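Local coordinates for envelope protein (White spot syndrome virus, PDB 7DDA) that probably binds heparin through sulfate-binding sites on this C-terminal domain of a protein carried in the virion envelope, at residues Thr34-Ala39 against Lys160-Phe165; Tyr83-Thr88 against Lys97-Leu102; Gly108-Cys113 against Glu139-Glu144; Ile115-Glu120 against Tyr148-Pro153. One frame throughout, in Å; residues are numbered along the deposited sequence.

Interaction 1: Thr34-Ala39 against Lys160-Phe165; sequences TVIVKA and KLIIYF
Ile36 lies across Tyr164, its CG2 over one face of the ring, 4.1 Å from the centroid and offset toward the rim, while its CG1 approaches CD2 of Tyr164 at 3.6 Å. The ring swings back toward Ile36 because CG of Tyr164 is anti to the carbonyl carbon (chi1 -57°); its hydroxyl is hydrogen-bonded to Glu118. The same Ile36 CG2 also meets CG2 of Ile162, 3.6 Å away. Ile162 in turn bends its CD1 (chi2 -63°) against the aliphatic part of Lys38, 3.6 Å from CG. These are antiparallel neighbours at the middle of a four-stranded sheet, one layer of a beta sandwich, and three pairs of backbone hydrogen bonds join Val35, Val37 and Ala39 to Phe165, Ile163 and Leu161. On the face carrying those six residues, which looks toward the opposing sheet, Val37 CG2 comes obliquely to Phe165 CE1 at 3.5 Å. The Phe165 ring turns its edge to Val35 O, which lies near the ring plane, 3.4 Å from CD1. At the far end Lys38 and Lys160 bring their NZ atoms within 4.6 Å of each other, a proximity probably eased by salt bridges from Lys160 to Asp40 and Asp47 and by a weak, long ion pair from Lys38 to Asp47.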
loop_
_atom_site.group_PDB
_atom_site.type_symbol
_atom_site.label_atom_id
_atom_site.label_comp_id
_atom_site.label_asym_id
_atom_site.label_seq_id
_atom_site.Cartn_x
_atom_site.Cartn_y
_atom_site.Cartn_z
ATOM N N THR A 34 -2.830 9.400 -7.278
ATOM C CA THR A 34 -3.178 8.529 -6.166
ATOM C C THR A 34 -4.067 9.320 -5.222
ATOM O O THR A 34 -3.695 10.419 -4.798
ATOM C CB THR A 34 -1.925 8.042 -5.422
ATOM O OG1 THR A 34 -1.088 7.313 -6.326
ATOM C CG2 THR A 34 -2.302 7.167 -4.227
ATOM N N VAL A 35 -5.233 8.773 -4.899
ATOM C CA VAL A 35 -6.178 9.429 -4.005
ATOM C C VAL A 35 -6.466 8.478 -2.845
ATOM O O VAL A 35 -6.888 7.331 -3.059
ATOM C CB VAL A 35 -7.465 9.842 -4.749
ATOM C CG1 VAL A 35 -8.377 10.667 -3.855
ATOM C CG2 VAL A 35 -7.110 10.626 -6.004
ATOM N N ILE A 36 -6.226 8.951 -1.622
ATOM C CA ILE A 36 -6.383 8.160 -0.404
ATOM C C ILE A 36 -7.648 8.631 0.297
ATOM O O ILE A 36 -7.752 9.796 0.698
ATOM C CB ILE A 36 -5.156 8.287 0.514
ATOM C CG1 ILE A 36 -3.870 7.963 -0.250
ATOM C CG2 ILE A 36 -5.272 7.366 1.724
ATOM C CD1 ILE A 36 -2.601 8.109 0.605
ATOM N N VAL A 37 -8.622 7.739 0.422
ATOM C CA VAL A 37 -9.927 8.068 0.979
ATOM C C VAL A 37 -10.053 7.369 2.322
ATOM O O VAL A 37 -9.838 6.149 2.414
ATOM C CB VAL A 37 -11.073 7.645 0.042
ATOM C CG1 VAL A 37 -12.432 7.819 0.739
ATOM C CG2 VAL A 37 -11.009 8.409 -1.272
ATOM N N LYS A 38 -10.399 8.143 3.355
ATOM C CA LYS A 38 -10.730 7.626 4.675
ATOM C C LYS A 38 -12.248 7.625 4.855
ATOM O O LYS A 38 -12.891 8.679 4.756
ATOM C CB LYS A 38 -10.058 8.457 5.767
ATOM C CG LYS A 38 -10.500 8.050 7.164
ATOM C CD LYS A 38 -9.464 8.393 8.222
ATOM C CE LYS A 38 -9.658 9.774 8.784
ATOM N NZ LYS A 38 -10.721 9.759 9.813
ATOM N N ALA A 39 -12.816 6.450 5.132
ATOM C CA ALA A 39 -14.250 6.298 5.330
ATOM C C ALA A 39 -14.526 5.571 6.642
ATOM O O ALA A 39 -13.706 4.787 7.121
ATOM C CB ALA A 39 -14.894 5.531 4.173
ATOM N N LYS A 160 -11.703 2.673 10.736
ATOM C CA LYS A 160 -11.842 3.325 9.441
ATOM C C LYS A 160 -11.438 2.400 8.301
ATOM O O LYS A 160 -10.604 1.498 8.459
ATOM C CB LYS A 160 -11.001 4.610 9.358
ATOM C CG LYS A 160 -11.293 5.656 10.448
ATOM C CD LYS A 160 -12.755 6.069 10.443
ATOM C CE LYS A 160 -13.044 7.182 11.440
ATOM N NZ LYS A 160 -14.454 7.629 11.325
ATOM N N LEU A 161 -12.040 2.644 7.143
ATOM C CA LEU A 161 -11.637 2.023 5.887
ATOM C C LEU A 161 -10.823 3.042 5.099
ATOM O O LEU A 161 -11.299 4.151 4.839
ATOM C CB LEU A 161 -12.862 1.556 5.095
ATOM C CG LEU A 161 -12.662 0.886 3.732
ATOM C CD1 LEU A 161 -11.843 -0.396 3.843
ATOM C CD2 LEU A 161 -14.013 0.594 3.103
ATOM N N ILE A 162 -9.587 2.688 4.762
ATOM C CA ILE A 162 -8.727 3.539 3.948
ATOM C C ILE A 162 -8.636 2.901 2.569
ATOM O O ILE A 162 -8.172 1.760 2.433
ATOM C CB ILE A 162 -7.337 3.723 4.575
ATOM C CG1 ILE A 162 -7.449 4.060 6.068
ATOM C CG2 ILE A 162 -6.594 4.819 3.877
ATOM C CD1 ILE A 162 -8.166 5.374 6.374
ATOM N N ILE A 163 -9.109 3.618 1.550
ATOM C CA ILE A 163 -9.117 3.133 0.176
ATOM C C ILE A 163 -8.132 3.959 -0.639
ATOM O O ILE A 163 -8.148 5.197 -0.584
ATOM C CB ILE A 163 -10.515 3.205 -0.456
ATOM C CG1 ILE A 163 -11.582 2.653 0.476
ATOM C CG2 ILE A 163 -10.532 2.476 -1.775
ATOM C CD1 ILE A 163 -12.994 3.044 0.019
ATOM N N TYR A 164 -7.285 3.276 -1.400
ATOM C CA TYR A 164 -6.298 3.924 -2.249
ATOM C C TYR A 164 -6.725 3.720 -3.696
ATOM O O TYR A 164 -6.910 2.583 -4.141
ATOM C CB TYR A 164 -4.890 3.368 -1.995
ATOM C CG TYR A 164 -4.405 3.483 -0.549
ATOM C CD1 TYR A 164 -4.953 2.693 0.459
ATOM C CD2 TYR A 164 -3.400 4.374 -0.198
ATOM C CE1 TYR A 164 -4.519 2.797 1.774
ATOM C CE2 TYR A 164 -2.956 4.480 1.119
ATOM C CZ TYR A 164 -3.518 3.692 2.101
ATOM O OH TYR A 164 -3.089 3.787 3.423
ATOM N N PHE A 165 -6.915 4.820 -4.414
ATOM C CA PHE A 165 -7.281 4.789 -5.823
ATOM C C PHE A 165 -6.053 5.143 -6.641
ATOM O O PHE A 165 -5.503 6.244 -6.490
ATOM C CB PHE A 165 -8.415 5.770 -6.124
ATOM C CG PHE A 165 -9.681 5.481 -5.375
ATOM C CD1 PHE A 165 -9.845 5.923 -4.069
ATOM C CD2 PHE A 165 -10.706 4.792 -5.972
ATOM C CE1 PHE A 165 -11.014 5.660 -3.380
ATOM C CE2 PHE A 165 -11.867 4.536 -5.291
ATOM C CZ PHE A 165 -12.025 4.967 -3.997
#

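Interaction 2: Tyr83-Thr88 against Lys97-Leu102; sequences YKISAT and KLLYGL
Leu99 O accepts two backbone N-H groups, from Ile85 N at 2.8 Å and from Ser86 N at 3.2 Å, both reaching it from the same face of its carbonyl plane. This sharing is the mark of a classic beta bulge in the hairpin of strands 80-89 and 95-104. Beyond the bulge Ser86 O receives Leu99 N, and Thr88 and Lys97 exchange a reciprocal pair of bonds; before it Tyr83 and Gly101 do the same, each at 3.0 Å between N and O. Gly101 O has a second neighbour, since the Tyr83 ring lies flat across it with the oxygen 3.4 Å above the ring centre. A chi1 of 39°, which places CG between the backbone N and the carbonyl carbon, folds the ring over the glycine. Ile85 turns toward the other strand, its CG2 3.8 Å from CD2 of Leu99. The polar ends find partners elsewhere: Tyr83 OH on Glu145, Tyr100 OH on Gly44 O, Lys97 NZ on Glu134, and Lys84 NZ on Asp45 and Thr43 O. The two strands are thus joined through main-chain bonds and apolar contacts, while the tyrosine hydroxyls and lysine ammonium groups tie the hairpin to the surrounding chain.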
loop_
_atom_site.group_PDB
_atom_site.type_symbol
_atom_site.label_atom_id
_atom_site.label_comp_id
_atom_site.label_asym_id
_atom_site.label_seq_id
_atom_site.Cartn_x
_atom_site.Cartn_y
_atom_site.Cartn_z
ATOM N N TYR A 83 -17.602 9.082 -3.708
ATOM C CA TYR A 83 -18.812 9.209 -2.909
ATOM C C TYR A 83 -19.230 7.832 -2.432
ATOM O O TYR A 83 -18.992 6.819 -3.104
ATOM C CB TYR A 83 -19.969 9.857 -3.703
ATOM C CG TYR A 83 -20.006 9.390 -5.141
ATOM C CD1 TYR A 83 -20.722 8.264 -5.499
ATOM C CD2 TYR A 83 -19.271 10.049 -6.129
ATOM C CE1 TYR A 83 -20.739 7.819 -6.807
ATOM C CE2 TYR A 83 -19.272 9.605 -7.438
ATOM C CZ TYR A 83 -20.009 8.492 -7.766
ATOM O OH TYR A 83 -20.026 8.039 -9.059
ATOM N N LYS A 84 -19.837 7.815 -1.253
ATOM C CA LYS A 84 -20.499 6.625 -0.752
ATOM C C LYS A 84 -21.741 6.332 -1.582
ATOM O O LYS A 84 -22.591 7.201 -1.777
ATOM C CB LYS A 84 -20.863 6.832 0.715
ATOM C CG LYS A 84 -21.706 5.743 1.335
ATOM C CD LYS A 84 -22.047 6.130 2.764
ATOM C CE LYS A 84 -23.336 5.497 3.220
ATOM N NZ LYS A 84 -23.713 5.994 4.581
ATOM N N ILE A 85 -21.830 5.119 -2.109
ATOM C CA ILE A 85 -23.066 4.692 -2.747
ATOM C C ILE A 85 -23.980 3.997 -1.748
ATOM O O ILE A 85 -25.191 4.229 -1.743
ATOM C CB ILE A 85 -22.748 3.786 -3.950
ATOM C CG1 ILE A 85 -22.111 4.597 -5.084
ATOM C CG2 ILE A 85 -23.997 3.058 -4.443
ATOM C CD1 ILE A 85 -21.575 3.721 -6.185
ATOM N N SER A 86 -23.415 3.187 -0.851
ATOM C CA SER A 86 -24.235 2.260 -0.080
ATOM C C SER A 86 -23.429 1.667 1.078
ATOM O O SER A 86 -22.233 1.381 0.936
ATOM C CB SER A 86 -24.754 1.154 -1.006
ATOM O OG SER A 86 -25.532 0.218 -0.300
ATOM N N ALA A 87 -24.097 1.481 2.216
ATOM C CA ALA A 87 -23.524 0.790 3.371
ATOM C C ALA A 87 -24.622 -0.052 3.995
ATOM O O ALA A 87 -25.592 0.500 4.516
ATOM C CB ALA A 87 -22.957 1.771 4.398
ATOM N N THR A 88 -24.466 -1.375 3.957
ATOM C CA THR A 88 -25.482 -2.302 4.437
ATOM C C THR A 88 -24.866 -3.338 5.373
ATOM O O THR A 88 -23.804 -3.897 5.091
ATOM C CB THR A 88 -26.155 -3.037 3.277
ATOM O OG1 THR A 88 -25.207 -3.926 2.680
ATOM C CG2 THR A 88 -26.629 -2.035 2.217
ATOM N N LYS A 97 -21.131 -4.313 4.188
ATOM C CA LYS A 97 -20.838 -4.135 2.765
ATOM C C LYS A 97 -20.801 -2.642 2.454
ATOM O O LYS A 97 -21.809 -1.948 2.621
ATOM C CB LYS A 97 -21.859 -4.855 1.896
ATOM C CG LYS A 97 -21.680 -4.613 0.429
ATOM C CD LYS A 97 -20.367 -5.154 -0.090
ATOM C CE LYS A 97 -20.133 -4.718 -1.546
ATOM N NZ LYS A 97 -21.336 -4.873 -2.431
ATOM N N LEU A 98 -19.633 -2.150 2.034
ATOM C CA LEU A 98 -19.400 -0.728 1.812
ATOM C C LEU A 98 -19.104 -0.514 0.338
ATOM O O LEU A 98 -18.150 -1.089 -0.195
ATOM C CB LEU A 98 -18.236 -0.213 2.664
ATOM C CG LEU A 98 -18.418 -0.377 4.172
ATOM C CD1 LEU A 98 -17.223 0.198 4.921
ATOM C CD2 LEU A 98 -19.718 0.274 4.637
ATOM N N LEU A 99 -19.898 0.321 -0.317
ATOM C CA LEU A 99 -19.783 0.469 -1.759
ATOM C C LEU A 99 -19.563 1.932 -2.104
ATOM O O LEU A 99 -20.320 2.798 -1.659
ATOM C CB LEU A 99 -21.025 -0.090 -2.462
ATOM C CG LEU A 99 -21.141 0.134 -3.962
ATOM C CD1 LEU A 99 -19.977 -0.510 -4.685
ATOM C CD2 LEU A 99 -22.462 -0.449 -4.460
ATOM N N TYR A 100 -18.537 2.198 -2.909
ATOM C CA TYR A 100 -18.162 3.549 -3.294
ATOM C C TYR A 100 -18.135 3.683 -4.806
ATOM O O TYR A 100 -17.959 2.699 -5.529
ATOM C CB TYR A 100 -16.800 3.918 -2.686
ATOM C CG TYR A 100 -16.916 3.926 -1.193
ATOM C CD1 TYR A 100 -17.330 5.070 -0.514
ATOM C CD2 TYR A 100 -16.706 2.761 -0.462
ATOM C CE1 TYR A 100 -17.486 5.062 0.860
ATOM C CE2 TYR A 100 -16.865 2.747 0.914
ATOM C CZ TYR A 100 -17.257 3.893 1.567
ATOM O OH TYR A 100 -17.405 3.853 2.936
ATOM N N GLY A 101 -18.326 4.912 -5.271
ATOM C CA GLY A 101 -18.179 5.244 -6.679
ATOM C C GLY A 101 -17.123 6.315 -6.871
ATOM O O GLY A 101 -17.013 7.239 -6.065
ATOM N N LEU A 102 -16.344 6.184 -7.942
ATOM C CA LEU A 102 -15.433 7.228 -8.390
ATOM C C LEU A 102 -15.854 7.658 -9.791
ATOM O O LEU A 102 -15.883 6.835 -10.716
ATOM C CB LEU A 102 -13.977 6.734 -8.386
ATOM C CG LEU A 102 -12.878 7.698 -8.869
ATOM C CD1 LEU A 102 -11.551 7.472 -8.134
ATOM C CD2 LEU A 102 -12.656 7.603 -10.375
#

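Interaction 3: Gly108-Cys113 against Glu139-Glu144; sequences GYTCLC and EIDENE
Cys111 and Ile140 form a single antiparallel bridge where the start of strand 110-120 meets a loop, the touching parts running 136° apart. Its two bonds differ in geometry: Ile140 N reaches Cys111 O at 2.8 Å in the carbonyl plane, but Cys111 N approaches Ile140 O at 3.0 Å from well above that plane. Next to the bridge, Thr110 points its two branches at different acidic residues. CG2, anti to the backbone N, packs across the Glu139 side chain, 3.7 Å from its CB and closest to its carboxylate OE2. OG1 lies alongside Asp141 and gives a weak hydrogen bond to OD1 of that residue, at 3.5 Å. Leu112 CD2 rests against the backbone of Glu139, 3.8 Å from its N. Farther along, the extended Glu142 side chain sends OE1 to Gly108 N, again only a weak bond. The loop is braced from within as well. A type II turn from Asp141 to Glu144 closes with a backbone bond, and Glu144 OE1 accepts Asp141 N at 2.9 Å, the N-H arriving from above the carboxylate plane. On the inner side, Ile140 CD1 comes to 4.2 Å from Cys113 CB, and both side chains also touch Tyr148 of strand 145-153. Asn104, at the end of strand 95-104, gives its side-chain amide to Tyr109 O and Ile140 O and pairs through its backbone with the turn. Strand 160-170 flanks strand 110-120, joined to it by backbone bonds from Thr110 and Leu112 and by the disulfide between Cys111 and Cys169.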
loop_
_atom_site.group_PDB
_atom_site.type_symbol
_atom_site.label_atom_id
_atom_site.label_comp_id
_atom_site.label_asym_id
_atom_site.label_seq_id
_atom_site.Cartn_x
_atom_site.Cartn_y
_atom_site.Cartn_z
ATOM N N GLY A 108 -12.025 15.416 -21.561
ATOM C CA GLY A 108 -11.094 14.871 -22.517
ATOM C C GLY A 108 -10.518 13.516 -22.164
ATOM O O GLY A 108 -10.073 12.795 -23.068
ATOM N N TYR A 109 -10.522 13.131 -20.887
ATOM C CA TYR A 109 -9.728 11.994 -20.433
ATOM C C TYR A 109 -10.544 10.718 -20.268
ATOM O O TYR A 109 -11.711 10.745 -19.868
ATOM C CB TYR A 109 -9.032 12.317 -19.116
ATOM C CG TYR A 109 -7.841 13.234 -19.266
ATOM C CD1 TYR A 109 -8.003 14.612 -19.382
ATOM C CD2 TYR A 109 -6.546 12.718 -19.295
ATOM C CE1 TYR A 109 -6.902 15.448 -19.516
ATOM C CE2 TYR A 109 -5.445 13.546 -19.421
ATOM C CZ TYR A 109 -5.626 14.906 -19.532
ATOM O OH TYR A 109 -4.524 15.715 -19.659
ATOM N N THR A 110 -9.908 9.602 -20.599
ATOM C CA THR A 110 -10.347 8.264 -20.244
ATOM C C THR A 110 -9.430 7.769 -19.133
ATOM O O THR A 110 -8.244 8.115 -19.110
ATOM C CB THR A 110 -10.279 7.335 -21.461
ATOM O OG1 THR A 110 -11.051 7.907 -22.524
ATOM C CG2 THR A 110 -10.819 5.936 -21.137
ATOM N N CYS A 111 -9.971 6.983 -18.194
ATOM C CA CYS A 111 -9.193 6.591 -17.028
ATOM C C CYS A 111 -9.302 5.103 -16.741
ATOM O O CYS A 111 -10.317 4.457 -17.023
ATOM C CB CYS A 111 -9.605 7.361 -15.773
ATOM S SG CYS A 111 -9.300 9.137 -15.831
ATOM N N LEU A 112 -8.224 4.574 -16.173
ATOM C CA LEU A 112 -8.229 3.307 -15.465
ATOM C C LEU A 112 -8.072 3.568 -13.966
ATOM O O LEU A 112 -7.486 4.575 -13.546
ATOM C CB LEU A 112 -7.115 2.399 -15.979
ATOM C CG LEU A 112 -7.303 1.783 -17.364
ATOM C CD1 LEU A 112 -6.045 1.038 -17.741
ATOM C CD2 LEU A 112 -8.514 0.840 -17.429
ATOM N N CYS A 113 -8.616 2.653 -13.162
ATOM C CA CYS A 113 -8.559 2.762 -11.710
ATOM C C CYS A 113 -8.228 1.401 -11.117
ATOM O O CYS A 113 -8.928 0.420 -11.387
ATOM C CB CYS A 113 -9.888 3.267 -11.145
ATOM S SG CYS A 113 -9.812 3.771 -9.419
ATOM N N GLU A 139 -12.012 0.772 -18.804
ATOM C CA GLU A 139 -11.889 2.195 -19.039
ATOM C C GLU A 139 -13.090 2.925 -18.449
ATOM O O GLU A 139 -14.189 2.377 -18.345
ATOM C CB GLU A 139 -11.765 2.457 -20.533
ATOM C CG GLU A 139 -10.508 1.855 -21.112
ATOM C CD GLU A 139 -10.249 2.308 -22.528
ATOM O OE1 GLU A 139 -9.294 1.791 -23.156
ATOM O OE2 GLU A 139 -11.002 3.184 -23.001
ATOM N N ILE A 140 -12.864 4.160 -18.020
ATOM C CA ILE A 140 -13.890 4.976 -17.391
ATOM C C ILE A 140 -13.873 6.305 -18.116
ATOM O O ILE A 140 -12.939 7.099 -17.943
ATOM C CB ILE A 140 -13.662 5.171 -15.882
ATOM C CG1 ILE A 140 -13.700 3.833 -15.132
ATOM C CG2 ILE A 140 -14.719 6.086 -15.293
ATOM C CD1 ILE A 140 -13.199 3.936 -13.689
ATOM N N ASP A 141 -14.893 6.549 -18.930
ATOM C CA ASP A 141 -14.954 7.757 -19.731
ATOM C C ASP A 141 -15.312 8.948 -18.861
ATOM O O ASP A 141 -15.562 8.824 -17.664
ATOM C CB ASP A 141 -15.953 7.583 -20.862
ATOM C CG ASP A 141 -15.490 6.588 -21.869
ATOM O OD1 ASP A 141 -14.276 6.613 -22.173
ATOM O OD2 ASP A 141 -16.325 5.784 -22.341
ATOM N N GLU A 142 -15.331 10.129 -19.470
ATOM C CA GLU A 142 -15.683 11.327 -18.723
ATOM C C GLU A 142 -17.129 11.244 -18.259
ATOM O O GLU A 142 -18.025 10.877 -19.029
ATOM C CB GLU A 142 -15.462 12.569 -19.572
ATOM C CG GLU A 142 -15.682 13.852 -18.803
ATOM C CD GLU A 142 -15.759 15.074 -19.701
ATOM O OE1 GLU A 142 -15.423 14.954 -20.909
ATOM O OE2 GLU A 142 -16.163 16.146 -19.187
ATOM N N ASN A 143 -17.340 11.550 -16.982
ATOM C CA ASN A 143 -18.608 11.490 -16.259
ATOM C C ASN A 143 -19.119 10.067 -16.085
ATOM O O ASN A 143 -20.217 9.872 -15.545
ATOM C CB ASN A 143 -19.679 12.368 -16.911
ATOM C CG ASN A 143 -19.419 13.835 -16.662
ATOM O OD1 ASN A 143 -19.148 14.236 -15.521
ATOM N ND2 ASN A 143 -19.457 14.641 -17.719
ATOM N N GLU A 144 -18.358 9.065 -16.497
ATOM C CA GLU A 144 -18.675 7.703 -16.119
ATOM C C GLU A 144 -18.071 7.388 -14.744
ATOM O O GLU A 144 -17.078 7.986 -14.330
ATOM C CB GLU A 144 -18.166 6.745 -17.182
ATOM C CG GLU A 144 -18.478 5.319 -16.868
ATOM C CD GLU A 144 -17.944 4.384 -17.907
ATOM O OE1 GLU A 144 -17.312 4.888 -18.876
ATOM O OE2 GLU A 144 -18.158 3.158 -17.737
#

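Interaction 4: Ile115-Glu120 against Tyr148-Pro153; sequences IFAEIE and YGFLIP
Tyr148 hydrogen-bonds through its hydroxyl to the backbone O of Asn136, while one face of its ring receives Ile115 from the opposite strand. CG2 of Ile115 is 4.1 Å from the ring centroid, 21° off the normal and displaced toward the rim, with CD1 of Tyr148 its nearest atom at 3.8 Å. The other branch of Ile115 serves a second ring: chi1 of 69° sets CG1 between the backbone N and the carbonyl carbon, and the chain then runs out so that CD1 comes to 3.4 Å from Phe150 CZ. Ile115 and Phe150 approach from opposite directions, and the methyl meets the ring obliquely. Strands 110-120 and 145-153 belong to different sheets of the beta sandwich; their segments run 9.6 Å apart at closest approach and at only 23° to each other, in the same sense, and side chains alone bridge the gap. On each strand alternate residues face inward, Ile115, Ala117 and Ile119 against Tyr148, Phe150 and Ile152. Ala117, with its short CB 3.7 Å from Phe150 CE1, also packs against the large ring opposite it. Farther along, Ile119 CD1 meets Ile152 CG2 at 4.1 Å, the looser end of the row. The other side of strand 110-120 contributes to the trimer interface: Phe116 packs edge-to-face with Phe116 of both neighbouring subunits, and Glu120 forms a salt bridge with Arg137 of the second subunit.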
loop_
_atom_site.group_PDB
_atom_site.type_symbol
_atom_site.label_atom_id
_atom_site.label_comp_id
_atom_site.label_asym_id
_atom_site.label_seq_id
_atom_site.Cartn_x
_atom_site.Cartn_y
_atom_site.Cartn_z
ATOM N N ILE A 115 -7.256 -0.358 -7.121
ATOM C CA ILE A 115 -7.519 -0.026 -5.728
ATOM C C ILE A 115 -6.755 -0.923 -4.763
ATOM O O ILE A 115 -6.394 -2.068 -5.058
ATOM C CB ILE A 115 -9.014 -0.104 -5.368
ATOM C CG1 ILE A 115 -9.446 -1.559 -5.404
ATOM C CG2 ILE A 115 -9.867 0.822 -6.252
ATOM C CD1 ILE A 115 -10.795 -1.794 -4.886
ATOM N N PHE A 116 -6.547 -0.373 -3.575
ATOM C CA PHE A 116 -6.087 -1.086 -2.403
ATOM C C PHE A 116 -6.850 -0.520 -1.208
ATOM O O PHE A 116 -7.107 0.688 -1.139
ATOM C CB PHE A 116 -4.570 -0.927 -2.224
ATOM C CG PHE A 116 -4.064 -1.467 -0.915
ATOM C CD1 PHE A 116 -4.156 -2.821 -0.631
ATOM C CD2 PHE A 116 -3.567 -0.610 0.060
ATOM C CE1 PHE A 116 -3.719 -3.319 0.584
ATOM C CE2 PHE A 116 -3.124 -1.105 1.274
ATOM C CZ PHE A 116 -3.197 -2.465 1.538
ATOM N N ALA A 117 -7.221 -1.386 -0.270
ATOM C CA ALA A 117 -7.964 -0.941 0.902
ATOM C C ALA A 117 -7.485 -1.687 2.142
ATOM O O ALA A 117 -7.062 -2.844 2.064
ATOM C CB ALA A 117 -9.469 -1.143 0.715
ATOM N N GLU A 118 -7.558 -1.011 3.287
ATOM C CA GLU A 118 -7.083 -1.562 4.550
ATOM C C GLU A 118 -7.836 -0.918 5.709
ATOM O O GLU A 118 -8.225 0.251 5.646
ATOM C CB GLU A 118 -5.550 -1.411 4.669
ATOM C CG GLU A 118 -4.934 0.010 4.472
ATOM C CD GLU A 118 -4.694 0.838 5.724
ATOM O OE1 GLU A 118 -4.690 0.269 6.820
ATOM O OE2 GLU A 118 -4.388 2.048 5.594
ATOM N N ILE A 119 -8.100 -1.722 6.740
ATOM C CA ILE A 119 -8.774 -1.247 7.942
ATOM C C ILE A 119 -7.764 -0.541 8.843
ATOM O O ILE A 119 -6.699 -1.079 9.152
ATOM C CB ILE A 119 -9.450 -2.412 8.676
ATOM C CG1 ILE A 119 -10.392 -3.161 7.740
ATOM C CG2 ILE A 119 -10.187 -1.912 9.927
ATOM C CD1 ILE A 119 -11.735 -2.536 7.623
ATOM N N GLU A 120 -8.097 0.662 9.269
ATOM C CA GLU A 120 -7.271 1.436 10.179
ATOM C C GLU A 120 -7.968 1.480 11.524
ATOM O O GLU A 120 -9.071 2.015 11.645
ATOM C CB GLU A 120 -7.036 2.844 9.650
ATOM C CG GLU A 120 -5.918 3.553 10.310
ATOM C CD GLU A 120 -5.820 4.969 9.838
ATOM O OE1 GLU A 120 -5.066 5.218 8.875
ATOM O OE2 GLU A 120 -6.526 5.826 10.417
ATOM N N TYR A 148 -16.658 0.503 -6.535
ATOM C CA TYR A 148 -15.721 -0.318 -5.773
ATOM C C TYR A 148 -16.363 -0.727 -4.455
ATOM O O TYR A 148 -16.693 0.127 -3.628
ATOM C CB TYR A 148 -14.411 0.449 -5.578
ATOM C CG TYR A 148 -13.861 0.775 -6.956
ATOM C CD1 TYR A 148 -13.242 -0.210 -7.722
ATOM C CD2 TYR A 148 -14.053 2.023 -7.531
ATOM C CE1 TYR A 148 -12.799 0.045 -8.997
ATOM C CE2 TYR A 148 -13.605 2.290 -8.824
ATOM C CZ TYR A 148 -12.983 1.296 -9.544
ATOM O OH TYR A 148 -12.528 1.547 -10.815
ATOM N N GLY A 149 -16.566 -2.027 -4.273
ATOM C CA GLY A 149 -17.296 -2.553 -3.129
ATOM C C GLY A 149 -16.413 -3.407 -2.232
ATOM O O GLY A 149 -15.611 -4.210 -2.713
ATOM N N PHE A 150 -16.588 -3.240 -0.927
ATOM C CA PHE A 150 -15.760 -3.933 0.042
ATOM C C PHE A 150 -16.643 -4.662 1.040
ATOM O O PHE A 150 -17.610 -4.089 1.550
ATOM C CB PHE A 150 -14.832 -2.939 0.721
ATOM C CG PHE A 150 -14.009 -2.154 -0.256
ATOM C CD1 PHE A 150 -12.842 -2.693 -0.790
ATOM C CD2 PHE A 150 -14.429 -0.906 -0.693
ATOM C CE1 PHE A 150 -12.089 -1.985 -1.707
ATOM C CE2 PHE A 150 -13.679 -0.185 -1.618
ATOM C CZ PHE A 150 -12.507 -0.723 -2.121
ATOM N N LEU A 151 -16.337 -5.932 1.279
ATOM C CA LEU A 151 -16.954 -6.695 2.357
ATOM C C LEU A 151 -16.003 -6.657 3.539
ATOM O O LEU A 151 -14.867 -7.133 3.433
ATOM C CB LEU A 151 -17.202 -8.141 1.939
ATOM C CG LEU A 151 -17.924 -9.074 2.915
ATOM C CD1 LEU A 151 -19.300 -8.560 3.360
ATOM C CD2 LEU A 151 -18.019 -10.461 2.306
ATOM N N ILE A 152 -16.429 -6.069 4.645
ATOM C CA ILE A 152 -15.529 -6.029 5.798
ATOM C C ILE A 152 -16.168 -6.746 6.986
ATOM O O ILE A 152 -17.405 -6.805 7.088
ATOM C CB ILE A 152 -15.123 -4.589 6.176
ATOM C CG1 ILE A 152 -16.293 -3.829 6.786
ATOM C CG2 ILE A 152 -14.548 -3.840 4.983
ATOM C CD1 ILE A 152 -15.886 -2.531 7.446
ATOM N N PRO A 153 -15.375 -7.335 7.881
ATOM C CA PRO A 153 -15.927 -7.790 9.156
ATOM C C PRO A 153 -16.344 -6.593 9.986
ATOM O O PRO A 153 -15.767 -5.508 9.867
ATOM C CB PRO A 153 -14.759 -8.537 9.812
ATOM C CG PRO A 153 -13.724 -8.701 8.736
ATOM C CD PRO A 153 -13.927 -7.564 7.794
#

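In the fold
Interactions 1 and 2 lie in opposite layers of the sandwich, their centres about 12 Å apart, and meet through Leu161 CD2 and Leu98 CD1 (3.7 Å) and through Ile163 CD1 and Tyr100 CD2 (3.8 Å). Interaction 4 spans the same two layers: Tyr148 N approaches Tyr100 O at 2.7 Å in one, and Tyr164 N approaches Phe116 O at 2.6 Å in the other, both probable hydrogen bonds. Interaction 3 lies about 22 Å from interaction 4, centre to centre, toward the other end of strand 110-120. Bound sulfate, probably from the crystallisation liquor, is found about 4 Å from the Tyr83 side chain, and sulfate also lies about 6 Å from those of Ile140 and Tyr148.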